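Citrate lyase, subunit 1 (Methanothrix soehngenii, PDB 6ZNW) probably catalyses the ATP- and CoA-linked interconversion of citrate with oxaloacetate and acetyl-CoA, as the citrate-binding and ATP-grasp subunit of an ATP-citrate lyase. Local coordinates at residues G281-Y286 with Y302-G307; L249-I254 with Y315-T320; E270-T275 with G333-I338. All coordinates share one frame; numbering follows the deposited sequence.

Interaction 1: residues G281-Y286 with Y302-G307. With MG (magnesium ion), chain D; PO4 (phosphate ion), chain E.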
loop_
_atom_site.group_PDB
_atom_site.type_symbol
_atom_site.label_atom_id
_atom_site.label_comp_id
_atom_site.label_asym_id
_atom_site.label_seq_id
_atom_site.Cartn_x
_atom_site.Cartn_y
_atom_site.Cartn_z
ATOM N N GLY A 281 -48.693 -27.905 -24.218
ATOM C CA GLY A 281 -49.170 -29.274 -24.384
ATOM C C GLY A 281 -50.064 -29.755 -23.262
ATOM O O GLY A 281 -51.190 -30.180 -23.505
ATOM N N ALA A 282 -49.591 -29.657 -22.031
ATOM C CA ALA A 282 -50.349 -30.093 -20.862
ATOM C C ALA A 282 -51.625 -29.280 -20.600
ATOM O O ALA A 282 -52.618 -29.858 -20.172
ATOM C CB ALA A 282 -49.455 -30.084 -19.622
ATOM N N SER A 283 -51.613 -27.964 -20.862
ATOM C CA SER A 283 -52.780 -27.116 -20.612
ATOM C C SER A 283 -53.981 -27.499 -21.464
ATOM O O SER A 283 -55.120 -27.453 -20.991
ATOM C CB SER A 283 -52.425 -25.642 -20.781
ATOM O OG SER A 283 -51.806 -25.391 -22.031
ATOM N N VAL A 284 -53.709 -27.907 -22.711
ATOM C CA VAL A 284 -54.698 -28.378 -23.663
ATOM C C VAL A 284 -55.272 -29.707 -23.145
ATOM O O VAL A 284 -56.490 -29.889 -23.162
ATOM C CB VAL A 284 -54.063 -28.514 -25.073
ATOM C CG1 VAL A 284 -54.941 -29.328 -25.998
ATOM C CG2 VAL A 284 -53.784 -27.146 -25.676
ATOM N N ILE A 285 -54.404 -30.609 -22.645
ATOM C CA ILE A 285 -54.819 -31.897 -22.094
ATOM C C ILE A 285 -55.698 -31.720 -20.847
ATOM O O ILE A 285 -56.710 -32.417 -20.720
ATOM C CB ILE A 285 -53.621 -32.844 -21.861
ATOM C CG1 ILE A 285 -52.905 -33.122 -23.185
ATOM C CG2 ILE A 285 -54.074 -34.150 -21.211
ATOM C CD1 ILE A 285 -51.605 -33.820 -23.063
ATOM N N TYR A 286 -55.381 -30.740 -19.979
ATOM C CA TYR A 286 -56.220 -30.474 -18.808
ATOM C C TYR A 286 -57.606 -29.971 -19.237
ATOM O O TYR A 286 -58.606 -30.402 -18.668
ATOM C CB TYR A 286 -55.547 -29.503 -17.832
ATOM C CG TYR A 286 -54.572 -30.160 -16.875
ATOM C CD1 TYR A 286 -53.268 -30.436 -17.259
ATOM C CD2 TYR A 286 -54.936 -30.449 -15.568
ATOM C CE1 TYR A 286 -52.351 -30.985 -16.372
ATOM C CE2 TYR A 286 -54.032 -31.012 -14.674
ATOM C CZ TYR A 286 -52.734 -31.267 -15.077
ATOM O OH TYR A 286 -51.831 -31.828 -14.207
ATOM N N TYR A 302 -58.548 -20.510 -20.232
ATOM C CA TYR A 302 -57.511 -21.318 -20.841
ATOM C C TYR A 302 -56.227 -20.504 -20.637
ATOM O O TYR A 302 -56.121 -19.375 -21.117
ATOM C CB TYR A 302 -57.726 -21.637 -22.344
ATOM C CG TYR A 302 -56.464 -22.248 -22.915
ATOM C CD1 TYR A 302 -56.131 -23.570 -22.649
ATOM C CD2 TYR A 302 -55.502 -21.453 -23.526
ATOM C CE1 TYR A 302 -54.906 -24.098 -23.036
ATOM C CE2 TYR A 302 -54.256 -21.958 -23.869
ATOM C CZ TYR A 302 -53.972 -23.291 -23.655
ATOM O OH TYR A 302 -52.765 -23.812 -24.045
ATOM N N GLY A 303 -55.265 -21.100 -19.966
ATOM C CA GLY A 303 -53.996 -20.437 -19.718
ATOM C C GLY A 303 -52.812 -21.374 -19.720
ATOM O O GLY A 303 -52.978 -22.594 -19.739
ATOM N N GLU A 304 -51.604 -20.795 -19.707
ATOM C CA GLU A 304 -50.345 -21.535 -19.621
ATOM C C GLU A 304 -49.180 -20.651 -19.275
ATOM O O GLU A 304 -49.137 -19.482 -19.640
ATOM C CB GLU A 304 -50.019 -22.402 -20.863
ATOM C CG GLU A 304 -49.436 -21.653 -22.047
ATOM C CD GLU A 304 -47.958 -21.817 -22.337
ATOM O OE1 GLU A 304 -47.546 -21.423 -23.450
ATOM O OE2 GLU A 304 -47.203 -22.287 -21.459
ATOM N N TYR A 305 -48.230 -21.237 -18.552
ATOM C CA TYR A 305 -46.951 -20.660 -18.213
ATOM C C TYR A 305 -45.902 -21.754 -18.443
ATOM O O TYR A 305 -46.166 -22.924 -18.189
ATOM C CB TYR A 305 -46.905 -20.081 -16.782
ATOM C CG TYR A 305 -46.840 -21.123 -15.686
ATOM C CD1 TYR A 305 -47.985 -21.778 -15.252
ATOM C CD2 TYR A 305 -45.627 -21.481 -15.111
ATOM C CE1 TYR A 305 -47.926 -22.756 -14.268
ATOM C CE2 TYR A 305 -45.555 -22.463 -14.133
ATOM C CZ TYR A 305 -46.710 -23.082 -13.698
ATOM O OH TYR A 305 -46.653 -24.048 -12.729
ATOM N N SER A 306 -44.756 -21.385 -18.996
ATOM C CA SER A 306 -43.661 -22.309 -19.268
ATOM C C SER A 306 -42.364 -21.520 -19.620
ATOM O O SER A 306 -42.357 -20.292 -19.524
ATOM C CB SER A 306 -44.060 -23.345 -20.327
ATOM O OG SER A 306 -44.480 -22.814 -21.571
ATOM N N GLY A 307 -41.282 -22.211 -19.963
ATOM C CA GLY A 307 -40.033 -21.554 -20.324
ATOM C C GLY A 307 -39.307 -20.940 -19.146
ATOM O O GLY A 307 -38.619 -19.923 -19.289
HETATM MG MG MG D . -43.805 -23.682 -23.369
HETATM P P PO4 E . -44.804 -26.829 -24.044
HETATM O O1 PO4 E . -45.058 -25.370 -23.421
HETATM O O2 PO4 E . -45.948 -27.788 -23.685
HETATM O O3 PO4 E . -43.502 -27.480 -23.376
HETATM O O4 PO4 E . -44.633 -26.782 -25.636
HETATM O O HOH W 1 -45.068 -22.712 -24.631
HETATM O O HOH W 2 -43.068 -24.438 -25.152
HETATM O O HOH W 3 -42.369 -22.070 -23.425
#
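Tyr302 OH donates a hydrogen bond of 2.7 Å to Ser283 OG. The phenol reaches from strand 301-306 up to the flank of helix 280-292. Its ring gets there because CG lies anti to the backbone N (chi1 169°). Ser283 CB points at the strand and sits 3.3 Å from Gly303 O. Val284 crosses the ring obliquely, with CG2 4.2 Å from Tyr302 CE1. Ser283 OG is bonded in addition to the backbone oxygens of Gly279 and Gly280. Tyr302 also meets the chain of another protein, which gives it a backbone hydrogen bond and an edge-to-face aromatic partner.

The N-terminal end of the helix and the C-terminal end of the strand meet at a bound magnesium ion and a phosphate, probably from the crystallisation liquor. Ser306 OG binds the magnesium ion at 2.1 Å and donates to Glu304 OE2, which accepts with its syn lone pair. A metal-bound water donates to Glu304 OE1 over 3.0 Å. Gly281 N gives phosphate O2 a nearly straight bond, with an angle of 169° at the hydrogen. Glu304 therefore acts as a second-shell residue. Its carboxylate orients both a protein ligand and a water of the metal, and its negative charge would be expected to favour the cation nearby.

Interaction 2: residues L249-I254 with Y315-T320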
loop_
_atom_site.group_PDB
_atom_site.type_symbol
_atom_site.label_atom_id
_atom_site.label_comp_id
_atom_site.label_asym_id
_atom_site.label_seq_id
_atom_site.Cartn_x
_atom_site.Cartn_y
_atom_site.Cartn_z
ATOM N N LEU A 249 -54.588 -8.316 -21.137
ATOM C CA LEU A 249 -53.578 -7.413 -21.696
ATOM C C LEU A 249 -52.377 -7.232 -20.739
ATOM O O LEU A 249 -51.253 -7.026 -21.198
ATOM C CB LEU A 249 -54.204 -6.073 -22.138
ATOM C CG LEU A 249 -55.299 -6.199 -23.255
ATOM C CD1 LEU A 249 -56.331 -5.066 -23.200
ATOM C CD2 LEU A 249 -54.699 -6.323 -24.662
ATOM N N PHE A 250 -52.608 -7.385 -19.415
ATOM C CA PHE A 250 -51.576 -7.319 -18.384
ATOM C C PHE A 250 -50.666 -8.545 -18.488
ATOM O O PHE A 250 -49.456 -8.416 -18.323
ATOM C CB PHE A 250 -52.207 -7.244 -16.980
ATOM C CG PHE A 250 -51.229 -7.390 -15.836
ATOM C CD1 PHE A 250 -50.310 -6.396 -15.557
ATOM C CD2 PHE A 250 -51.224 -8.525 -15.048
ATOM C CE1 PHE A 250 -49.415 -6.531 -14.501
ATOM C CE2 PHE A 250 -50.326 -8.660 -13.996
ATOM C CZ PHE A 250 -49.428 -7.662 -13.726
ATOM N N ILE A 251 -51.248 -9.730 -18.746
ATOM C CA ILE A 251 -50.495 -10.977 -18.894
ATOM C C ILE A 251 -49.678 -10.952 -20.196
ATOM O O ILE A 251 -48.514 -11.362 -20.200
ATOM C CB ILE A 251 -51.431 -12.212 -18.755
ATOM C CG1 ILE A 251 -52.042 -12.282 -17.332
ATOM C CG2 ILE A 251 -50.723 -13.524 -19.119
ATOM C CD1 ILE A 251 -51.008 -12.298 -16.165
ATOM N N LYS A 252 -50.268 -10.393 -21.275
ATOM C CA LYS A 252 -49.598 -10.212 -22.565
ATOM C C LYS A 252 -48.393 -9.268 -22.410
ATOM O O LYS A 252 -47.394 -9.440 -23.102
ATOM C CB LYS A 252 -50.567 -9.647 -23.633
ATOM C CG LYS A 252 -51.728 -10.565 -24.065
ATOM C CD LYS A 252 -51.351 -12.038 -24.301
ATOM C CE LYS A 252 -52.493 -12.994 -24.004
ATOM N NZ LYS A 252 -52.407 -13.549 -22.623
ATOM N N GLU A 253 -48.498 -8.271 -21.505
ATOM C CA GLU A 253 -47.455 -7.300 -21.199
ATOM C C GLU A 253 -46.270 -7.982 -20.479
ATOM O O GLU A 253 -45.115 -7.683 -20.786
ATOM C CB GLU A 253 -48.034 -6.152 -20.356
ATOM C CG GLU A 253 -47.006 -5.096 -19.985
ATOM C CD GLU A 253 -47.306 -4.300 -18.728
ATOM O OE1 GLU A 253 -48.480 -3.894 -18.548
ATOM O OE2 GLU A 253 -46.368 -4.075 -17.927
ATOM N N ILE A 254 -46.553 -8.916 -19.547
ATOM C CA ILE A 254 -45.514 -9.666 -18.835
ATOM C C ILE A 254 -44.792 -10.570 -19.839
ATOM O O ILE A 254 -43.566 -10.575 -19.896
ATOM C CB ILE A 254 -46.103 -10.504 -17.655
ATOM C CG1 ILE A 254 -46.891 -9.642 -16.640
ATOM C CG2 ILE A 254 -45.027 -11.350 -16.959
ATOM C CD1 ILE A 254 -46.244 -8.374 -16.154
ATOM N N TYR A 315 -45.805 -14.942 -9.742
ATOM C CA TYR A 315 -46.564 -14.256 -8.707
ATOM C C TYR A 315 -47.655 -13.379 -9.352
ATOM O O TYR A 315 -48.812 -13.490 -8.962
ATOM C CB TYR A 315 -45.627 -13.426 -7.809
ATOM C CG TYR A 315 -46.347 -12.404 -6.963
ATOM C CD1 TYR A 315 -46.928 -12.758 -5.756
ATOM C CD2 TYR A 315 -46.456 -11.082 -7.376
ATOM C CE1 TYR A 315 -47.592 -11.821 -4.974
ATOM C CE2 TYR A 315 -47.152 -10.145 -6.624
ATOM C CZ TYR A 315 -47.704 -10.513 -5.413
ATOM O OH TYR A 315 -48.369 -9.573 -4.666
ATOM N N HIS A 316 -47.283 -12.514 -10.325
ATOM C CA HIS A 316 -48.224 -11.620 -11.007
ATOM C C HIS A 316 -49.280 -12.385 -11.778
ATOM O O HIS A 316 -50.433 -11.963 -11.816
ATOM C CB HIS A 316 -47.497 -10.624 -11.922
ATOM C CG HIS A 316 -46.731 -9.583 -11.168
ATOM N ND1 HIS A 316 -47.371 -8.557 -10.505
ATOM C CD2 HIS A 316 -45.396 -9.448 -10.991
ATOM C CE1 HIS A 316 -46.412 -7.841 -9.939
ATOM N NE2 HIS A 316 -45.208 -8.340 -10.201
ATOM N N TYR A 317 -48.896 -13.529 -12.357
ATOM C CA TYR A 317 -49.789 -14.412 -13.089
ATOM C C TYR A 317 -50.822 -15.023 -12.121
ATOM O O TYR A 317 -52.023 -14.958 -12.389
ATOM C CB TYR A 317 -48.965 -15.508 -13.792
ATOM C CG TYR A 317 -49.767 -16.341 -14.764
ATOM C CD1 TYR A 317 -49.920 -15.947 -16.084
ATOM C CD2 TYR A 317 -50.369 -17.523 -14.363
ATOM C CE1 TYR A 317 -50.647 -16.714 -16.985
ATOM C CE2 TYR A 317 -51.089 -18.303 -15.255
ATOM C CZ TYR A 317 -51.241 -17.889 -16.563
ATOM O OH TYR A 317 -51.975 -18.646 -17.449
ATOM N N THR A 318 -50.353 -15.578 -10.986
ATOM C CA THR A 318 -51.198 -16.191 -9.960
ATOM C C THR A 318 -52.152 -15.164 -9.356
ATOM O O THR A 318 -53.323 -15.476 -9.155
ATOM C CB THR A 318 -50.338 -16.913 -8.894
ATOM O OG1 THR A 318 -49.373 -17.745 -9.535
ATOM C CG2 THR A 318 -51.173 -17.758 -7.934
ATOM N N CYS A 319 -51.661 -13.928 -9.116
ATOM C CA CYS A 319 -52.449 -12.813 -8.581
ATOM C C CYS A 319 -53.624 -12.465 -9.491
ATOM O O CYS A 319 -54.704 -12.140 -9.000
ATOM C CB CYS A 319 -51.565 -11.593 -8.353
ATOM S SG CYS A 319 -50.615 -11.648 -6.818
ATOM N N THR A 320 -53.401 -12.507 -10.814
ATOM C CA THR A 320 -54.434 -12.176 -11.780
ATOM C C THR A 320 -55.523 -13.231 -11.848
ATOM O O THR A 320 -56.698 -12.874 -11.904
ATOM C CB THR A 320 -53.841 -11.865 -13.131
ATOM O OG1 THR A 320 -52.992 -12.937 -13.520
ATOM C CG2 THR A 320 -53.094 -10.570 -13.116
#
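Phe250 and Ile251 of helix 246-256 pack on His316, Tyr317 and Thr320 of helix 311-325 in an antiparallel helix pair. The short axes run at 171° to each other and approach to 10.6 Å. Both helices belong to the citrate-binding region, and strand 261-266 lies beside them, touching Ile251 and Tyr317 through Leu264 and Leu262.

The aromatic contacts centre on Phe250. The Phe250 and His316 side chains cross at about a right angle, and His316 ND1 lies at the edge of the phenyl ring, 3.9 Å from Phe250 CZ. Thr320 CG2 comes close to the same ring, 3.4 Å from Phe250 CD2. A chi1 of 171° carries the phenyl away from its own backbone N and out toward the other helix.

The aliphatic contacts belong to Ile251. Its CD1 rests 3.8 Å from Tyr317 CD1, while its CG2 is equally near Tyr317 CE1. The isoleucine and the tyrosine also cross at about a right angle. Ile251 and Thr320 meet tip to tip. Replacing Thr320 with a glycine would probably open a gap beside Phe250 and leave the end of Ile251 without its facing group.

No hydrogen bond joins the two segments. The polar ends turn elsewhere: Tyr317 OH bonds to Lys263 O, and His316 NE2 bonds weakly to Glu312. Thr320 OG1 donates to Tyr317 O within its own helix, tilted 30° from the carbonyl plane, and the same OG1 lies 3.4 Å from Ile251 CD1.

Interaction 3: residues E270-T275 with G333-I338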
loop_
_atom_site.group_PDB
_atom_site.type_symbol
_atom_site.label_atom_id
_atom_site.label_comp_id
_atom_site.label_asym_id
_atom_site.label_seq_id
_atom_site.Cartn_x
_atom_site.Cartn_y
_atom_site.Cartn_z
ATOM N N GLU A 270 -67.659 -16.159 -14.807
ATOM C CA GLU A 270 -68.459 -16.788 -13.753
ATOM C C GLU A 270 -68.217 -18.309 -13.597
ATOM O O GLU A 270 -68.982 -18.980 -12.904
ATOM C CB GLU A 270 -69.967 -16.518 -13.995
ATOM C CG GLU A 270 -70.303 -15.057 -14.254
ATOM C CD GLU A 270 -69.807 -14.102 -13.184
ATOM O OE1 GLU A 270 -70.209 -14.273 -12.010
ATOM O OE2 GLU A 270 -69.013 -13.191 -13.512
ATOM N N GLY A 271 -67.190 -18.834 -14.248
ATOM C CA GLY A 271 -66.875 -20.251 -14.182
ATOM C C GLY A 271 -66.268 -20.675 -12.856
ATOM O O GLY A 271 -65.495 -19.933 -12.233
ATOM N N ARG A 272 -66.630 -21.895 -12.431
ATOM C CA ARG A 272 -66.215 -22.578 -11.203
ATOM C C ARG A 272 -64.808 -23.165 -11.317
ATOM O O ARG A 272 -64.141 -23.342 -10.296
ATOM C CB ARG A 272 -67.149 -23.788 -11.023
ATOM C CG ARG A 272 -68.133 -23.727 -9.875
ATOM C CD ARG A 272 -68.918 -25.032 -9.719
ATOM N NE ARG A 272 -68.067 -26.228 -9.701
ATOM C CZ ARG A 272 -67.396 -26.668 -8.638
ATOM N NH1 ARG A 272 -66.643 -27.757 -8.725
ATOM N NH2 ARG A 272 -67.458 -26.013 -7.488
ATOM N N VAL A 273 -64.397 -23.575 -12.536
ATOM C CA VAL A 273 -63.113 -24.256 -12.699
ATOM C C VAL A 273 -62.039 -23.321 -13.286
ATOM O O VAL A 273 -62.125 -22.862 -14.423
ATOM C CB VAL A 273 -63.176 -25.657 -13.423
ATOM C CG1 VAL A 273 -64.578 -26.260 -13.459
ATOM C CG2 VAL A 273 -62.503 -25.692 -14.793
ATOM N N TRP A 274 -61.021 -23.055 -12.485
ATOM C CA TRP A 274 -59.895 -22.241 -12.921
ATOM C C TRP A 274 -58.664 -23.110 -13.040
ATOM O O TRP A 274 -58.513 -24.089 -12.306
ATOM C CB TRP A 274 -59.668 -21.043 -11.994
ATOM C CG TRP A 274 -60.757 -20.020 -12.093
ATOM C CD1 TRP A 274 -61.997 -20.088 -11.530
ATOM C CD2 TRP A 274 -60.722 -18.797 -12.843
ATOM N NE1 TRP A 274 -62.726 -18.970 -11.857
ATOM C CE2 TRP A 274 -61.966 -18.160 -12.663
ATOM C CE3 TRP A 274 -59.756 -18.173 -13.645
ATOM C CZ2 TRP A 274 -62.269 -16.934 -13.259
ATOM C CZ3 TRP A 274 -60.056 -16.957 -14.226
ATOM C CH2 TRP A 274 -61.305 -16.358 -14.044
ATOM N N THR A 275 -57.809 -22.796 -14.008
ATOM C CA THR A 275 -56.609 -23.581 -14.239
ATOM C C THR A 275 -55.363 -22.733 -14.326
ATOM O O THR A 275 -55.375 -21.649 -14.904
ATOM C CB THR A 275 -56.746 -24.424 -15.520
ATOM O OG1 THR A 275 -56.997 -23.564 -16.637
ATOM C CG2 THR A 275 -57.810 -25.506 -15.407
ATOM N N GLY A 333 -68.857 -23.566 -4.356
ATOM C CA GLY A 333 -67.448 -23.224 -4.235
ATOM C C GLY A 333 -66.791 -23.089 -5.598
ATOM O O GLY A 333 -67.469 -23.052 -6.625
ATOM N N LYS A 334 -65.474 -23.001 -5.628
ATOM C CA LYS A 334 -64.711 -22.903 -6.877
ATOM C C LYS A 334 -63.463 -23.770 -6.772
ATOM O O LYS A 334 -62.960 -23.992 -5.674
ATOM C CB LYS A 334 -64.327 -21.448 -7.193
ATOM C CG LYS A 334 -65.438 -20.671 -7.879
ATOM C CD LYS A 334 -65.124 -19.197 -8.000
ATOM C CE LYS A 334 -66.232 -18.499 -8.737
ATOM N NZ LYS A 334 -66.036 -17.029 -8.763
ATOM N N VAL A 335 -62.968 -24.277 -7.900
ATOM C CA VAL A 335 -61.789 -25.142 -7.903
ATOM C C VAL A 335 -60.601 -24.523 -8.677
ATOM O O VAL A 335 -60.796 -24.028 -9.786
ATOM C CB VAL A 335 -62.173 -26.550 -8.432
ATOM C CG1 VAL A 335 -60.941 -27.401 -8.695
ATOM C CG2 VAL A 335 -63.122 -27.257 -7.468
ATOM N N LEU A 336 -59.382 -24.537 -8.087
ATOM C CA LEU A 336 -58.160 -24.048 -8.737
ATOM C C LEU A 336 -57.236 -25.239 -9.021
ATOM O O LEU A 336 -56.747 -25.877 -8.089
ATOM C CB LEU A 336 -57.420 -22.996 -7.879
ATOM C CG LEU A 336 -56.065 -22.482 -8.425
ATOM C CD1 LEU A 336 -56.202 -21.922 -9.853
ATOM C CD2 LEU A 336 -55.457 -21.435 -7.496
ATOM N N LEU A 337 -56.994 -25.533 -10.303
ATOM C CA LEU A 337 -56.151 -26.651 -10.705
ATOM C C LEU A 337 -54.761 -26.187 -11.148
ATOM O O LEU A 337 -54.595 -25.685 -12.259
ATOM C CB LEU A 337 -56.831 -27.462 -11.820
ATOM C CG LEU A 337 -58.236 -28.000 -11.511
ATOM C CD1 LEU A 337 -58.915 -28.469 -12.761
ATOM C CD2 LEU A 337 -58.188 -29.142 -10.516
ATOM N N ILE A 338 -53.766 -26.344 -10.260
ATOM C CA ILE A 338 -52.373 -25.982 -10.510
ATOM C C ILE A 338 -51.653 -27.251 -10.966
ATOM O O ILE A 338 -51.096 -27.992 -10.155
ATOM C CB ILE A 338 -51.712 -25.333 -9.264
ATOM C CG1 ILE A 338 -52.632 -24.243 -8.649
ATOM C CG2 ILE A 338 -50.332 -24.776 -9.619
ATOM C CD1 ILE A 338 -52.133 -23.577 -7.400
#
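Strand 273-275 runs parallel to strand 334-338, with three backbone bonds linking Arg272 and Trp274 to Val335 and Leu337. The pair forms one edge of the four-stranded parallel sheet of this chain, in an α/β layout with helices on both faces. Val335 N donates to Arg272 O at 2.8 Å, Trp274 N to Val335 O at 2.9 Å, and Leu337 N to Trp274 O at 2.9 Å.

Val273, Thr275, Val335 and Leu337 share one face. There Thr275 CG2 meets Leu337 CD1 at 4.1 Å, the two side chains crossing at a slant. Helix 412-417 packs on this face through Leu417, Ala416 and Ile412. Trp274 and Leu336 lie on the other face, under helix 311-325. Trp274 CB lies 4.2 Å from Leu336 CD1, and the side chain packs against Ile321, Leu324 and Met325.

At the start of the pair, Lys334 lies extended beyond CG, and its CE passes near Gly271 O. Its NZ is held by the backbone oxygens of Ser328 and Met325. Arg272 bends at chi3 (50°), which folds its guanidinium back over the start of the neighbouring strand. NH1 lies 3.8 Å from Val335 CG2, and NH2 makes a weak hydrogen bond of 3.1 Å to Gly333 O.

All three contacts lie in the citrate-binding region, with centres 15 to 17 Å apart. Along the chain, interaction 1 is nested within the loops closed by interactions 2 and 3, whose segments alternate. Helix 311-325 ties them together. It follows strand 301-306 of interaction 1, supplies one half of interaction 2, and precedes strand 334-338 of interaction 3. Interactions 1 and 2 touch where Tyr317 OH lies 3.1 Å from Glu304 N. Interaction 3 touches neither, but its strand 273-275 leads into helix 280-292 of interaction 1. Only interaction 1 reaches the bound magnesium; the other two join the surrounding helices and sheet of the same region.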